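Local coordinates for Card1 endonuclease domain-containing protein (Vibrio cholerae, PDB 1XMX) that is of unknown function but carries a Card1-like, PDDEXK-type endonuclease domain and probably binds nucleic acid, at residues H305-K310 with T373-W378. Sequence-based numbering, arbitrary orientation.
Sequences HIIECK and THLTQW
Trp378 reaches from helix 371-380 to His305 and Ile307 on strand 303-310. The contact lies inside the Card1-like domain, of the PDDEXK nuclease clan, where this helix packs on one face of that domain's mixed sheet, against strands 303-310, 338-343 and 361-363. The short segments run roughly antiparallel, at 151°, and their axes approach to 12.1 Å at the closest. The indole CG stands anti to the backbone N (chi1 -173°), which sends the six-membered ring to the strand.

His305 CB sits 3.6 Å from Trp378 CH2. Next along the side chain, CG lies a little farther from the same carbon. His305 CD2 then comes over one face of the indole, 3.5 Å from Trp378 CH2 and nearly as close to its CZ2 and CZ3. This is a T-shaped (edge-to-face) pair: the imidazole edge meets the indole face, with planes at 72° and centroids 4.6 Å apart. Both ring nitrogens are engaged, ND1 with Lys303 O and NE2 with Arg338 NH2, which should fix the ring's rotation. Arg338 also makes a cation-pi contact with Trp378, so it bridges the two aromatic residues.

Three residues earlier on the helix, Leu375 adds a second apolar touch to the strand. It also touches Thr261 and Ile265 of helix 243-266. Two residues beyond His305 on the strand, Ile307 sets CG1 3.6 Å from Trp378 CZ3, while its CD1 meets Leu375 CD2 at 4.1 Å.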
ATOM      1  N   HIS A 305      -1.241   0.471   2.703  1.00 16.23           N
ATOM      2  CA  HIS A 305      -0.775  -0.479   3.736  1.00 17.11           C
ATOM      3  C   HIS A 305       0.122  -1.522   3.072  1.00 19.12           C
ATOM      4  O   HIS A 305      -0.323  -2.249   2.165  1.00 18.33           O
ATOM      5  CB  HIS A 305      -1.932  -1.242   4.347  1.00 19.18           C
ATOM      6  CG  HIS A 305      -2.686  -0.464   5.373  1.00 20.21           C
ATOM      7  ND1 HIS A 305      -3.310   0.736   5.083  1.00 22.20           N
ATOM      8  CD2 HIS A 305      -2.876  -0.681   6.690  1.00 20.98           C
ATOM      9  CE1 HIS A 305      -3.878   1.205   6.181  1.00 22.44           C
ATOM     10  NE2 HIS A 305      -3.642   0.357   7.171  1.00 22.16           N
ATOM     11  N   ILE A 306       1.375  -1.569   3.517  1.00 19.22           N
ATOM     12  CA  ILE A 306       2.346  -2.550   3.013  1.00 21.08           C
ATOM     13  C   ILE A 306       2.711  -3.617   4.055  1.00 19.64           C
ATOM     14  O   ILE A 306       3.063  -3.330   5.222  1.00 18.94           O
ATOM     15  CB  ILE A 306       3.683  -1.873   2.607  1.00 21.96           C
ATOM     16  CG1 ILE A 306       3.462  -0.792   1.572  1.00 21.47           C
ATOM     17  CG2 ILE A 306       4.694  -2.938   1.974  1.00 23.13           C
ATOM     18  CD1 ILE A 306       4.722   0.120   1.526  1.00 25.14           C
ATOM     19  N   ILE A 307       2.739  -4.854   3.594  1.00 20.41           N
ATOM     20  CA  ILE A 307       3.105  -5.954   4.464  1.00 20.84           C
ATOM     21  C   ILE A 307       4.326  -6.652   3.861  1.00 22.82           C
ATOM     22  O   ILE A 307       4.281  -7.107   2.687  1.00 20.69           O
ATOM     23  CB  ILE A 307       1.938  -6.944   4.602  1.00 19.57           C
ATOM     24  CG1 ILE A 307       0.695  -6.218   5.099  1.00 18.57           C
ATOM     25  CG2 ILE A 307       2.335  -8.114   5.582  1.00 18.41           C
ATOM     26  CD1 ILE A 307      -0.587  -7.054   5.003  1.00 18.01           C
ATOM     27  N   GLU A 308       5.408  -6.686   4.643  1.00 21.55           N
ATOM     28  CA  GLU A 308       6.570  -7.475   4.295  1.00 22.59           C
ATOM     29  C   GLU A 308       6.410  -8.802   5.024  1.00 22.51           C
ATOM     30  O   GLU A 308       6.127  -8.811   6.236  1.00 21.50           O
ATOM     31  CB  GLU A 308       7.852  -6.841   4.825  1.00 26.36           C
ATOM     32  CG  GLU A 308       9.109  -7.523   4.254  1.00 32.07           C
ATOM     33  CD  GLU A 308      10.374  -6.732   4.493  1.00 36.39           C
ATOM     34  OE1 GLU A 308      10.267  -5.548   4.876  1.00 38.32           O
ATOM     35  OE2 GLU A 308      11.489  -7.295   4.313  1.00 38.96           O
ATOM     36  N   CYS A 309       6.564  -9.900   4.287  1.00 21.71           N
ATOM     37  CA  CYS A 309       6.662 -11.252   4.879  1.00 25.08           C
ATOM     38  C   CYS A 309       8.124 -11.761   4.922  1.00 25.01           C
ATOM     39  O   CYS A 309       8.824 -11.702   3.922  1.00 27.97           O
ATOM     40  CB  CYS A 309       5.746 -12.226   4.146  1.00 21.66           C
ATOM     41  SG  CYS A 309       4.060 -11.582   4.122  1.00 26.46           S
ATOM     42  N   LYS A 310       8.592 -12.144   6.104  1.00 24.62           N
ATOM     43  CA  LYS A 310       9.846 -12.869   6.249  1.00 27.66           C
ATOM     44  C   LYS A 310       9.596 -14.301   6.749  1.00 27.88           C
ATOM     45  O   LYS A 310       8.792 -14.540   7.666  1.00 23.66           O
ATOM     46  CB  LYS A 310      10.828 -12.146   7.171  1.00 28.20           C
ATOM     47  CG  LYS A 310      11.440 -10.881   6.537  1.00 29.49           C
ATOM     48  CD  LYS A 310      12.432 -10.217   7.488  1.00 29.09           C
ATOM     49  CE  LYS A 310      13.765 -10.937   7.569  1.00 30.02           C
ATOM     50  NZ  LYS A 310      14.117 -11.466   6.192  1.00 30.25           N
ATOM     51  N   THR A 373      -7.282 -12.502  12.491  1.00 19.82           N
ATOM     52  CA  THR A 373      -7.694 -11.548  13.506  1.00 21.86           C
ATOM     53  C   THR A 373      -6.733 -10.354  13.675  1.00 22.65           C
ATOM     54  O   THR A 373      -7.170  -9.195  13.743  1.00 21.75           O
ATOM     55  CB  THR A 373      -7.912 -12.270  14.834  1.00 23.36           C
ATOM     56  OG1 THR A 373      -9.061 -13.101  14.673  1.00 26.48           O
ATOM     57  CG2 THR A 373      -8.148 -11.331  15.956  1.00 22.42           C
ATOM     58  N   HIS A 374      -5.434 -10.632  13.731  1.00 21.45           N
ATOM     59  CA  HIS A 374      -4.444  -9.558  13.869  1.00 19.12           C
ATOM     60  C   HIS A 374      -4.420  -8.680  12.630  1.00 16.75           C
ATOM     61  O   HIS A 374      -4.264  -7.487  12.739  1.00 18.68           O
ATOM     62  CB  HIS A 374      -3.062 -10.108  14.159  1.00 20.17           C
ATOM     63  CG  HIS A 374      -2.966 -10.855  15.446  1.00 22.69           C
ATOM     64  ND1 HIS A 374      -3.185 -10.264  16.668  1.00 24.55           N
ATOM     65  CD2 HIS A 374      -2.651 -12.148  15.712  1.00 23.16           C
ATOM     66  CE1 HIS A 374      -3.006 -11.155  17.633  1.00 24.79           C
ATOM     67  NE2 HIS A 374      -2.678 -12.302  17.079  1.00 22.51           N
ATOM     68  N   LEU A 375      -4.607  -9.254  11.457  1.00 16.76           N
ATOM     69  CA  LEU A 375      -4.689  -8.469  10.254  1.00 16.60           C
ATOM     70  C   LEU A 375      -5.956  -7.600  10.241  1.00 18.65           C
ATOM     71  O   LEU A 375      -5.930  -6.450   9.804  1.00 21.06           O
ATOM     72  CB  LEU A 375      -4.634  -9.386   9.037  1.00 15.10           C
ATOM     73  CG  LEU A 375      -3.272  -9.950   8.516  1.00 15.58           C
ATOM     74  CD1 LEU A 375      -3.431 -10.710   7.244  1.00 11.08           C
ATOM     75  CD2 LEU A 375      -2.286  -8.785   8.285  1.00 14.21           C
ATOM     76  N   THR A 376      -7.067  -8.163  10.701  1.00 18.56           N
ATOM     77  CA  THR A 376      -8.333  -7.442  10.814  1.00 19.98           C
ATOM     78  C   THR A 376      -8.149  -6.274  11.753  1.00 19.05           C
ATOM     79  O   THR A 376      -8.483  -5.164  11.431  1.00 22.72           O
ATOM     80  CB  THR A 376      -9.497  -8.384  11.315  1.00 19.74           C
ATOM     81  OG1 THR A 376      -9.601  -9.530  10.461  1.00 19.42           O
ATOM     82  CG2 THR A 376     -10.874  -7.645  11.251  1.00 19.89           C
ATOM     83  N   GLN A 377      -7.588  -6.516  12.912  1.00 19.06           N
ATOM     84  CA  GLN A 377      -7.333  -5.441  13.831  1.00 19.57           C
ATOM     85  C   GLN A 377      -6.525  -4.319  13.191  1.00 19.09           C
ATOM     86  O   GLN A 377      -6.884  -3.141  13.360  1.00 19.74           O
ATOM     87  CB  GLN A 377      -6.652  -5.970  15.078  1.00 19.12           C
ATOM     88  CG  GLN A 377      -7.578  -6.954  15.815  1.00 22.84           C
ATOM     89  CD  GLN A 377      -6.909  -7.671  16.985  1.00 24.03           C
ATOM     90  OE1 GLN A 377      -5.675  -7.802  17.052  1.00 25.60           O
ATOM     91  NE2 GLN A 377      -7.714  -8.201  17.862  1.00 23.29           N
ATOM     92  N   TRP A 378      -5.484  -4.665  12.424  1.00 16.75           N
ATOM     93  CA  TRP A 378      -4.561  -3.671  11.850  1.00 15.34           C
ATOM     94  C   TRP A 378      -5.363  -2.848  10.868  1.00 17.19           C
ATOM     95  O   TRP A 378      -5.281  -1.591  10.884  1.00 15.01           O
ATOM     96  CB  TRP A 378      -3.406  -4.327  11.104  1.00 14.16           C
ATOM     97  CG  TRP A 378      -2.311  -3.400  10.627  1.00 11.70           C
ATOM     98  CD1 TRP A 378      -1.664  -2.432  11.353  1.00 10.47           C
ATOM     99  CD2 TRP A 378      -1.715  -3.407   9.329  1.00 12.13           C
ATOM    100  NE1 TRP A 378      -0.730  -1.772  10.537  1.00 10.91           N
ATOM    101  CE2 TRP A 378      -0.735  -2.386   9.303  1.00 11.22           C
ATOM    102  CE3 TRP A 378      -1.927  -4.163   8.169  1.00 11.27           C
ATOM    103  CZ2 TRP A 378       0.036  -2.143   8.179  1.00 11.90           C
ATOM    104  CZ3 TRP A 378      -1.184  -3.892   7.055  1.00 10.96           C
ATOM    105  CH2 TRP A 378      -0.187  -2.903   7.078  1.00 11.40           C
TER